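Long-range contact in alkyl hydroperoxide reductase AhpD (Deinococcus radiodurans R1, PDB 6K40), which probably acts as an AhpD-like peroxidase of the carboxymuconolactone decarboxylase family, reducing peroxides in the antioxidant defence of this stress-resistant bacterium: residues P12-D23 and R179-E191. Residues are numbered along the deposited sequence; the frame is centred on the assembly and turned at random.
Sequences PRLSFLAVPTED and RVSSALGFVPNPE
The C-terminal end of helix 161-184, where G185 turns the chain out of the helix with positive phi, is covered by F16 and its neighbours from the N-terminal loop that precedes helix 27-40. F16 N donates to L184 O at 2.8 Å with an N-H...O angle of 168°, although it sits 34° out of the carbonyl plane. CG anti to the carbonyl carbon (chi1 -68°) sends the F16 ring toward the turn, where G185 CA packs over one face, 3.8 Å from the ring centroid, in a CH-pi contact, while A183 O meets the ring edge. F16 CD1 in turn lies above one face of the R13 guanidinium, toward its rim.

S15 OG accepts a bond from L17 N at 2.7 Å, forming an ST turn, and also lies at the edge of the F186 ring, in its plane, near CE1. This ring packs on A49 of helix 45-49 and Y94 of helix 93-107. Beyond the turn, L17 CD1 meets L184 CD2 at 3.7 Å, one methyl against another. Further along the chain after G185, L14 O receives a nearly straight CA-H...O contact from F186 CA at 3.5 Å, and a water lies between L14 O and V187 N, though its approach to L14 O is unusually short. V187 CG2 reaches R13 O at 3.5 Å. The contact thus ties the N-terminal loop to the Schellman-like turn at G185, where F186 N reaches back to S181 O, after a long helix at the surface of an all-helical AhpD-like fold.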
loop_
_atom_site.group_PDB
_atom_site.type_symbol
_atom_site.label_atom_id
_atom_site.label_comp_id
_atom_site.label_asym_id
_atom_site.label_seq_id
_atom_site.Cartn_x
_atom_site.Cartn_y
_atom_site.Cartn_z
ATOM N N PRO A 12 -11.269 20.451 6.453
ATOM C CA PRO A 12 -11.540 19.161 5.807
ATOM C C PRO A 12 -12.428 18.252 6.657
ATOM O O PRO A 12 -12.560 18.476 7.864
ATOM C CB PRO A 12 -10.144 18.556 5.637
ATOM C CG PRO A 12 -9.236 19.736 5.563
ATOM C CD PRO A 12 -9.830 20.762 6.488
ATOM N N ARG A 13 -13.022 17.236 6.030
ATOM C CA ARG A 13 -13.965 16.339 6.699
ATOM C C ARG A 13 -13.191 15.222 7.387
ATOM O O ARG A 13 -12.852 14.202 6.785
ATOM C CB ARG A 13 -14.990 15.793 5.717
ATOM C CG ARG A 13 -16.155 15.119 6.410
ATOM C CD ARG A 13 -17.276 14.790 5.446
ATOM N NE ARG A 13 -18.430 14.247 6.152
ATOM C CZ ARG A 13 -19.146 13.214 5.723
ATOM N NH1 ARG A 13 -18.826 12.611 4.585
ATOM N NH2 ARG A 13 -20.180 12.783 6.433
ATOM N N LEU A 14 -12.892 15.432 8.669
ATOM C CA LEU A 14 -12.097 14.487 9.442
ATOM C C LEU A 14 -12.841 13.199 9.783
ATOM O O LEU A 14 -12.194 12.206 10.133
ATOM C CB LEU A 14 -11.604 15.156 10.727
ATOM C CG LEU A 14 -10.707 16.383 10.538
ATOM C CD1 LEU A 14 -10.043 16.781 11.851
ATOM C CD2 LEU A 14 -9.659 16.137 9.459
ATOM N N SER A 15 -14.171 13.188 9.725
ATOM C CA SER A 15 -14.909 12.032 10.218
ATOM C C SER A 15 -16.286 11.978 9.573
ATOM O O SER A 15 -16.802 12.984 9.081
ATOM C CB SER A 15 -15.034 12.069 11.746
ATOM O OG SER A 15 -16.027 11.169 12.205
ATOM N N PHE A 16 -16.874 10.777 9.581
ATOM C CA PHE A 16 -18.278 10.614 9.230
ATOM C C PHE A 16 -19.212 11.048 10.350
ATOM O O PHE A 16 -20.415 11.198 10.110
ATOM C CB PHE A 16 -18.583 9.153 8.883
ATOM C CG PHE A 16 -17.934 8.670 7.619
ATOM C CD1 PHE A 16 -17.609 9.554 6.605
ATOM C CD2 PHE A 16 -17.652 7.322 7.447
ATOM C CE1 PHE A 16 -17.012 9.103 5.440
ATOM C CE2 PHE A 16 -17.055 6.863 6.284
ATOM C CZ PHE A 16 -16.736 7.754 5.280
ATOM N N LEU A 17 -18.696 11.237 11.558
ATOM C CA LEU A 17 -19.476 11.696 12.693
ATOM C C LEU A 17 -19.064 13.117 13.048
ATOM O O LEU A 17 -18.106 13.671 12.497
ATOM C CB LEU A 17 -19.288 10.771 13.901
ATOM C CG LEU A 17 -19.462 9.269 13.670
ATOM C CD1 LEU A 17 -19.271 8.507 14.973
ATOM C CD2 LEU A 17 -20.822 8.962 13.061
ATOM N N ALA A 18 -19.792 13.698 13.997
ATOM C CA ALA A 18 -19.452 15.026 14.484
ATOM C C ALA A 18 -18.085 15.005 15.150
ATOM O O ALA A 18 -17.699 14.023 15.791
ATOM C CB ALA A 18 -20.513 15.523 15.466
ATOM N N VAL A 19 -17.352 16.095 14.996
ATOM C CA VAL A 19 -16.015 16.244 15.563
ATOM C C VAL A 19 -16.104 17.273 16.682
ATOM O O VAL A 19 -16.699 18.338 16.479
ATOM C CB VAL A 19 -14.987 16.682 14.500
ATOM C CG1 VAL A 19 -13.568 16.503 15.015
ATOM C CG2 VAL A 19 -15.188 15.890 13.217
ATOM N N PRO A 20 -15.554 17.001 17.862
ATOM C CA PRO A 20 -15.608 18.001 18.938
ATOM C C PRO A 20 -14.785 19.230 18.565
ATOM O O PRO A 20 -13.682 19.107 18.031
ATOM C CB PRO A 20 -15.005 17.256 20.139
ATOM C CG PRO A 20 -14.170 16.175 19.531
ATOM C CD PRO A 20 -14.901 15.754 18.294
ATOM N N THR A 21 -15.331 20.424 18.832
ATOM C CA THR A 21 -14.627 21.685 18.589
ATOM C C THR A 21 -13.871 22.153 19.835
ATOM O O THR A 21 -13.855 21.486 20.863
ATOM C CB THR A 21 -15.577 22.779 18.132
ATOM O OG1 THR A 21 -16.624 22.902 19.098
ATOM C CG2 THR A 21 -16.139 22.456 16.761
ATOM N N GLU A 22 -13.236 23.324 19.771
ATOM C CA GLU A 22 -12.548 23.784 20.972
ATOM C C GLU A 22 -13.532 24.132 22.066
ATOM O O GLU A 22 -13.149 24.277 23.233
ATOM C CB GLU A 22 -11.804 25.089 20.753
ATOM C CG GLU A 22 -10.345 25.092 21.075
ATOM C CD GLU A 22 -9.662 26.194 20.328
ATOM O OE1 GLU A 22 -8.786 25.956 19.453
ATOM O OE2 GLU A 22 -9.838 27.326 20.833
ATOM N N ASP A 23 -14.787 24.311 21.700
ATOM C CA ASP A 23 -15.738 24.803 22.671
ATOM C C ASP A 23 -16.329 23.666 23.481
ATOM O O ASP A 23 -16.475 23.774 24.699
ATOM C CB ASP A 23 -16.827 25.587 21.945
ATOM C CG ASP A 23 -16.404 27.009 21.622
ATOM O OD1 ASP A 23 -16.579 27.436 20.460
ATOM O OD2 ASP A 23 -15.910 27.719 22.527
ATOM N N ARG A 179 -10.330 -0.880 12.034
ATOM C CA ARG A 179 -11.780 -0.939 11.924
ATOM C C ARG A 179 -12.416 0.378 12.346
ATOM O O ARG A 179 -13.324 0.874 11.670
ATOM C CB ARG A 179 -12.315 -2.109 12.745
ATOM C CG ARG A 179 -12.212 -3.420 11.985
ATOM C CD ARG A 179 -12.286 -4.635 12.882
ATOM N NE ARG A 179 -12.326 -5.849 12.076
ATOM C CZ ARG A 179 -11.258 -6.569 11.754
ATOM N NH1 ARG A 179 -10.055 -6.205 12.183
ATOM N NH2 ARG A 179 -11.394 -7.656 11.005
ATOM N N VAL A 180 -11.929 0.982 13.431
ATOM C CA VAL A 180 -12.481 2.270 13.854
ATOM C C VAL A 180 -12.286 3.318 12.760
ATOM O O VAL A 180 -13.239 3.995 12.338
ATOM C CB VAL A 180 -11.858 2.717 15.188
ATOM C CG1 VAL A 180 -12.274 4.143 15.515
ATOM C CG2 VAL A 180 -12.270 1.771 16.308
ATOM N N SER A 181 -11.049 3.448 12.266
ATOM C CA SER A 181 -10.729 4.499 11.305
ATOM C C SER A 181 -11.446 4.295 9.975
ATOM O O SER A 181 -11.893 5.263 9.356
ATOM C CB SER A 181 -9.216 4.558 11.083
ATOM O OG SER A 181 -8.538 5.016 12.239
ATOM N N SER A 182 -11.584 3.045 9.525
ATOM C CA SER A 182 -12.248 2.797 8.249
ATOM C C SER A 182 -13.758 2.946 8.378
ATOM O O SER A 182 -14.421 3.428 7.449
ATOM C CB SER A 182 -11.893 1.414 7.702
ATOM O OG SER A 182 -10.507 1.139 7.804
ATOM N N ALA A 183 -14.325 2.531 9.517
ATOM C CA ALA A 183 -15.763 2.654 9.703
ATOM C C ALA A 183 -16.185 4.113 9.806
ATOM O O ALA A 183 -17.264 4.483 9.328
ATOM C CB ALA A 183 -16.183 1.881 10.947
ATOM N N LEU A 184 -15.359 4.958 10.426
ATOM C CA LEU A 184 -15.755 6.338 10.674
ATOM C C LEU A 184 -15.077 7.341 9.743
ATOM O O LEU A 184 -15.224 8.552 9.945
ATOM C CB LEU A 184 -15.484 6.697 12.131
ATOM C CG LEU A 184 -16.186 5.766 13.119
ATOM C CD1 LEU A 184 -15.811 6.130 14.536
ATOM C CD2 LEU A 184 -17.693 5.812 12.924
ATOM N N GLY A 185 -14.366 6.871 8.723
ATOM C CA GLY A 185 -13.823 7.756 7.704
ATOM C C GLY A 185 -12.755 8.723 8.170
ATOM O O GLY A 185 -12.760 9.890 7.759
ATOM N N PHE A 186 -11.822 8.262 9.000
ATOM C CA PHE A 186 -10.739 9.120 9.459
ATOM C C PHE A 186 -9.743 9.374 8.330
ATOM O O PHE A 186 -9.510 8.518 7.470
ATOM C CB PHE A 186 -10.032 8.489 10.662
ATOM C CG PHE A 186 -10.894 8.390 11.897
ATOM C CD1 PHE A 186 -12.174 8.927 11.920
ATOM C CD2 PHE A 186 -10.419 7.757 13.036
ATOM C CE1 PHE A 186 -12.964 8.833 13.051
ATOM C CE2 PHE A 186 -11.202 7.661 14.173
ATOM C CZ PHE A 186 -12.475 8.204 14.182
ATOM N N VAL A 187 -9.162 10.569 8.330
ATOM C CA VAL A 187 -8.277 11.028 7.267
ATOM C C VAL A 187 -6.918 11.347 7.876
ATOM O O VAL A 187 -6.847 12.135 8.820
ATOM C CB VAL A 187 -8.834 12.261 6.533
ATOM C CG1 VAL A 187 -7.933 12.637 5.370
ATOM C CG2 VAL A 187 -10.253 11.994 6.059
ATOM N N PRO A 188 -5.826 10.778 7.370
ATOM C CA PRO A 188 -4.506 11.089 7.931
ATOM C C PRO A 188 -4.059 12.498 7.575
ATOM O O PRO A 188 -4.375 13.024 6.504
ATOM C CB PRO A 188 -3.591 10.038 7.292
ATOM C CG PRO A 188 -4.263 9.682 6.016
ATOM C CD PRO A 188 -5.747 9.836 6.240
ATOM N N ASN A 189 -3.310 13.103 8.492
ATOM C CA ASN A 189 -2.796 14.448 8.272
ATOM C C ASN A 189 -1.852 14.464 7.072
ATOM O O ASN A 189 -1.119 13.493 6.844
ATOM C CB ASN A 189 -2.060 14.958 9.514
ATOM C CG ASN A 189 -2.944 14.997 10.745
ATOM O OD1 ASN A 189 -3.281 13.959 11.313
ATOM N ND2 ASN A 189 -3.316 16.198 11.167
ATOM N N PRO A 190 -1.855 15.536 6.277
ATOM C CA PRO A 190 -0.941 15.599 5.123
ATOM C C PRO A 190 0.524 15.465 5.503
ATOM O O PRO A 190 1.320 14.970 4.696
ATOM C CB PRO A 190 -1.239 16.976 4.514
ATOM C CG PRO A 190 -2.603 17.338 5.022
ATOM C CD PRO A 190 -2.686 16.746 6.395
ATOM N N GLU A 191 0.901 15.905 6.708
ATOM C CA GLU A 191 2.300 15.858 7.127
ATOM C C GLU A 191 2.861 14.441 7.083
ATOM O O GLU A 191 4.048 14.253 6.794
ATOM C CB GLU A 191 2.442 16.441 8.536
ATOM C CG GLU A 191 2.240 17.950 8.610
ATOM C CD GLU A 191 0.780 18.346 8.776
ATOM O OE1 GLU A 191 -0.101 17.486 8.566
ATOM O OE2 GLU A 191 0.512 19.521 9.109
HETATM O O HOH W 1 -9.812 12.192 10.780
#